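Local coordinates for periplasmic sugar-binding protein (Chloroflexus aurantiacus, PDB 4RXU) that binds beta-D-glucopyranose between its two lobes and probably serves as the sugar-capturing receptor of an ABC-type carbohydrate transporter, at residues A[144-149]-A[273-278]. Sequence-based numbering, arbitrary orientation.
With BGC (beta-D-glucopyranose), chain C.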
ATOM      1  N   GLN A 144      -6.081   8.836  11.375  1.00  9.97           N
ATOM      2  CA  GLN A 144      -6.698   8.810  12.695  1.00 10.20           C
ATOM      3  C   GLN A 144      -5.624   8.811  13.794  1.00 11.44           C
ATOM      4  O   GLN A 144      -5.775   9.484  14.802  1.00 11.58           O
ATOM      5  CB  GLN A 144      -7.661   7.626  12.832  1.00 11.07           C
ATOM      6  CG  GLN A 144      -8.541   7.724  14.063  1.00 14.09           C
ATOM      7  CD  GLN A 144      -9.495   8.895  13.966  1.00 18.04           C
ATOM      8  OE1 GLN A 144     -10.276   8.984  13.021  1.00 17.92           O
ATOM      9  NE2 GLN A 144      -9.416   9.807  14.923  1.00 20.57           N
ATOM     10  N   TYR A 145      -4.520   8.107  13.560  1.00  8.91           N
ATOM     11  CA  TYR A 145      -3.402   8.110  14.499  1.00 10.88           C
ATOM     12  C   TYR A 145      -2.880   9.540  14.697  1.00  9.30           C
ATOM     13  O   TYR A 145      -2.677   9.991  15.823  1.00 10.60           O
ATOM     14  CB  TYR A 145      -2.262   7.171  14.050  1.00  9.97           C
ATOM     15  CG  TYR A 145      -1.137   7.201  15.045  1.00 11.68           C
ATOM     16  CD1 TYR A 145      -0.149   8.182  14.961  1.00 11.91           C
ATOM     17  CD2 TYR A 145      -1.086   6.296  16.095  1.00  9.76           C
ATOM     18  CE1 TYR A 145       0.871   8.262  15.892  1.00 13.22           C
ATOM     19  CE2 TYR A 145      -0.068   6.355  17.034  1.00 14.67           C
ATOM     20  CZ  TYR A 145       0.900   7.333  16.925  1.00 13.84           C
ATOM     21  OH  TYR A 145       1.896   7.406  17.851  1.00 18.04           O
ATOM     22  N   LEU A 146      -2.733  10.278  13.605  1.00  8.94           N
ATOM     23  CA  LEU A 146      -2.241  11.640  13.676  1.00  8.47           C
ATOM     24  C   LEU A 146      -3.222  12.510  14.454  1.00  9.24           C
ATOM     25  O   LEU A 146      -2.836  13.263  15.362  1.00 10.32           O
ATOM     26  CB  LEU A 146      -1.995  12.213  12.293  1.00  9.11           C
ATOM     27  CG  LEU A 146      -0.879  11.499  11.517  1.00  9.22           C
ATOM     28  CD1 LEU A 146      -0.792  12.065  10.112  1.00 12.91           C
ATOM     29  CD2 LEU A 146       0.514  11.568  12.146  1.00 10.51           C
ATOM     30  N   VAL A 147      -4.493  12.397  14.084  1.00 11.49           N
ATOM     31  CA  VAL A 147      -5.551  13.161  14.753  1.00 11.82           C
ATOM     32  C   VAL A 147      -5.568  12.876  16.264  1.00 12.59           C
ATOM     33  O   VAL A 147      -5.656  13.803  17.094  1.00 13.24           O
ATOM     34  CB  VAL A 147      -6.935  12.848  14.140  1.00 11.03           C
ATOM     35  CG1 VAL A 147      -8.030  13.533  14.926  1.00 13.55           C
ATOM     36  CG2 VAL A 147      -7.012  13.327  12.689  1.00 12.64           C
ATOM     37  N   ASP A 148      -5.435  11.600  16.623  1.00 11.06           N
ATOM     38  CA  ASP A 148      -5.548  11.187  18.012  1.00 13.46           C
ATOM     39  C   ASP A 148      -4.404  11.707  18.858  1.00 13.63           C
ATOM     40  O   ASP A 148      -4.518  11.771  20.091  1.00 15.10           O
ATOM     41  CB  ASP A 148      -5.613   9.657  18.126  1.00 16.07           C
ATOM     42  CG  ASP A 148      -6.955   9.068  17.653  1.00 18.88           C
ATOM     43  OD1 ASP A 148      -7.924   9.815  17.403  1.00 21.45           O
ATOM     44  OD2 ASP A 148      -7.033   7.830  17.518  1.00 24.59           O
ATOM     45  N   HIS A 149      -3.308  12.073  18.203  1.00 11.75           N
ATOM     46  CA  HIS A 149      -2.139  12.639  18.883  1.00 13.57           C
ATOM     47  C   HIS A 149      -1.933  14.137  18.715  1.00 11.52           C
ATOM     48  O   HIS A 149      -0.879  14.646  19.066  1.00 14.38           O
ATOM     49  CB  HIS A 149      -0.894  11.891  18.466  1.00 12.76           C
ATOM     50  CG  HIS A 149      -0.879  10.513  19.004  1.00 13.84           C
ATOM     51  ND1 HIS A 149      -1.554   9.471  18.405  1.00 13.16           N
ATOM     52  CD2 HIS A 149      -0.367  10.024  20.151  1.00 18.78           C
ATOM     53  CE1 HIS A 149      -1.432   8.389  19.152  1.00 14.66           C
ATOM     54  NE2 HIS A 149      -0.701   8.693  20.204  1.00 20.03           N
ATOM     55  N   PHE A 273       5.287  12.968  14.714  1.00 13.54           N
ATOM     56  CA  PHE A 273       4.444  11.788  14.634  1.00 10.87           C
ATOM     57  C   PHE A 273       4.392  11.373  13.175  1.00  9.36           C
ATOM     58  O   PHE A 273       4.129  12.202  12.309  1.00 12.71           O
ATOM     59  CB  PHE A 273       3.051  12.116  15.167  1.00 11.79           C
ATOM     60  CG  PHE A 273       3.043  12.473  16.620  1.00 13.13           C
ATOM     61  CD1 PHE A 273       3.247  13.785  17.036  1.00 14.86           C
ATOM     62  CD2 PHE A 273       2.852  11.491  17.568  1.00 14.71           C
ATOM     63  CE1 PHE A 273       3.247  14.101  18.382  1.00 17.33           C
ATOM     64  CE2 PHE A 273       2.853  11.803  18.912  1.00 19.50           C
ATOM     65  CZ  PHE A 273       3.054  13.108  19.315  1.00 17.37           C
ATOM     66  N   VAL A 274       4.705  10.118  12.875  1.00  9.30           N
ATOM     67  CA  VAL A 274       4.771   9.668  11.487  1.00  8.02           C
ATOM     68  C   VAL A 274       4.135   8.291  11.339  1.00  7.84           C
ATOM     69  O   VAL A 274       4.313   7.384  12.169  1.00  9.22           O
ATOM     70  CB  VAL A 274       6.212   9.630  10.918  1.00  8.87           C
ATOM     71  CG1 VAL A 274       7.095   8.620  11.649  1.00 11.90           C
ATOM     72  CG2 VAL A 274       6.178   9.381   9.417  1.00  8.89           C
ATOM     73  N   THR A 275       3.408   8.148  10.236  1.00  9.04           N
ATOM     74  CA  THR A 275       2.640   6.959   9.920  1.00  8.48           C
ATOM     75  C   THR A 275       3.413   6.050   8.980  1.00  6.41           C
ATOM     76  O   THR A 275       4.514   6.370   8.576  1.00 10.31           O
ATOM     77  CB  THR A 275       1.283   7.343   9.294  1.00  8.30           C
ATOM     78  OG1 THR A 275       1.495   8.007   8.050  1.00  9.23           O
ATOM     79  CG2 THR A 275       0.509   8.217  10.217  1.00  9.32           C
ATOM     80  N   GLY A 276       2.825   4.899   8.668  1.00  7.02           N
ATOM     81  CA  GLY A 276       3.398   3.962   7.695  1.00  7.21           C
ATOM     82  C   GLY A 276       2.476   2.783   7.457  1.00  6.87           C
ATOM     83  O   GLY A 276       1.347   2.764   7.915  1.00  8.32           O
ATOM     84  N   GLN A 277       2.951   1.823   6.676  1.00  8.14           N
ATOM     85  CA  GLN A 277       2.259   0.555   6.515  1.00  7.24           C
ATOM     86  C   GLN A 277       3.204  -0.488   5.944  1.00  7.05           C
ATOM     87  O   GLN A 277       4.190  -0.137   5.311  1.00  7.24           O
ATOM     88  CB  GLN A 277       1.041   0.662   5.588  1.00  8.83           C
ATOM     89  CG  GLN A 277       1.383   0.854   4.124  1.00 10.87           C
ATOM     90  CD  GLN A 277       0.142   0.900   3.265  1.00  8.83           C
ATOM     91  OE1 GLN A 277      -0.607  -0.075   3.177  1.00  8.64           O
ATOM     92  NE2 GLN A 277      -0.092   2.039   2.637  1.00  9.62           N
ATOM     93  N   ASP A 278       2.838  -1.744   6.214  1.00  7.24           N
ATOM     94  CA  ASP A 278       3.442  -2.991   5.692  1.00  7.39           C
ATOM     95  C   ASP A 278       4.205  -3.758   6.783  1.00  7.72           C
ATOM     96  O   ASP A 278       4.559  -4.918   6.587  1.00  8.38           O
ATOM     97  CB  ASP A 278       4.404  -2.764   4.520  1.00  8.31           C
ATOM     98  CG  ASP A 278       3.722  -2.234   3.251  1.00  8.32           C
ATOM     99  OD1 ASP A 278       2.477  -2.261   3.123  1.00  6.86           O
ATOM    100  OD2 ASP A 278       4.485  -1.827   2.347  1.00  9.17           O
TER
HETATM  101  C2  BGC C 402       0.888  -1.778  -1.451  1.00 11.07           C
HETATM  102  C3  BGC C 402       1.671  -1.324  -0.235  1.00 13.47           C
HETATM  103  C4  BGC C 402       3.101  -1.007  -0.649  1.00 13.58           C
HETATM  104  C5  BGC C 402       3.132  -0.040  -1.833  1.00 13.95           C
HETATM  105  C6  BGC C 402       4.519   0.184  -2.393  1.00 14.91           C
HETATM  106  C1  BGC C 402       0.964  -0.600  -2.408  1.00 14.99           C
HETATM  107  O1  BGC C 402       0.102  -0.735  -3.500  1.00 14.97           O
HETATM  108  O2  BGC C 402      -0.459  -2.072  -1.067  1.00 11.61           O
HETATM  109  O3  BGC C 402       1.635  -2.373   0.729  1.00 11.14           O
HETATM  110  O4  BGC C 402       3.752  -0.333   0.446  1.00 11.98           O
HETATM  111  O5  BGC C 402       2.309  -0.512  -2.881  1.00 12.53           O
HETATM  112  O6  BGC C 402       5.197  -1.049  -2.646  1.00 11.95           O
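Phe273, Tyr145 and His149 bring three rings together where helix 135-148 packs on strand 269-274 of the parallel sheet, beside strand 246-249, in one alpha/beta lobe of the type 1 periplasmic binding protein fold. The His149 methylene lies over one face of the Phe273 ring, a CH-pi contact with CB 4.1 Å from the ring centroid; the imidazole follows obliquely, its plane 32° from that of the phenyl. Histidine suits the helix end because it turns back: ND1 donates to Tyr145 O at 2.9 Å in a nearly straight bond (165°), the oxygen lying in the imidazole plane, and the same nitrogen sits over the centre of the Tyr145 ring. Were His149 replaced by an alanine, Tyr145 O would probably lose the ND1 bond and one ring face its imidazole cover, with only the CB contact to Phe273 remaining. A chi1 of -180° carries the Tyr145 ring out toward the strand, where its side chain crosses that of Phe273 at about a right angle, Tyr145 CE1 lying 4.1 Å from Phe273 CD2. Deeper in, branched apolar Leu146 fills the angle between helix and strand: its CD2 lies 3.7 Å from Phe273 O, and its CG meets Thr275 CG2 at 3.8 Å. Threonine serves two sides, offering this methyl to the helix while OG1 bonds to Ala250 O. Beyond Thr275, Asp278 grips glucose through both carboxylate oxygens, OD1 taking the O3 hydroxyl and OD2 the O4 hydroxyl, each bond 2.5 Å long.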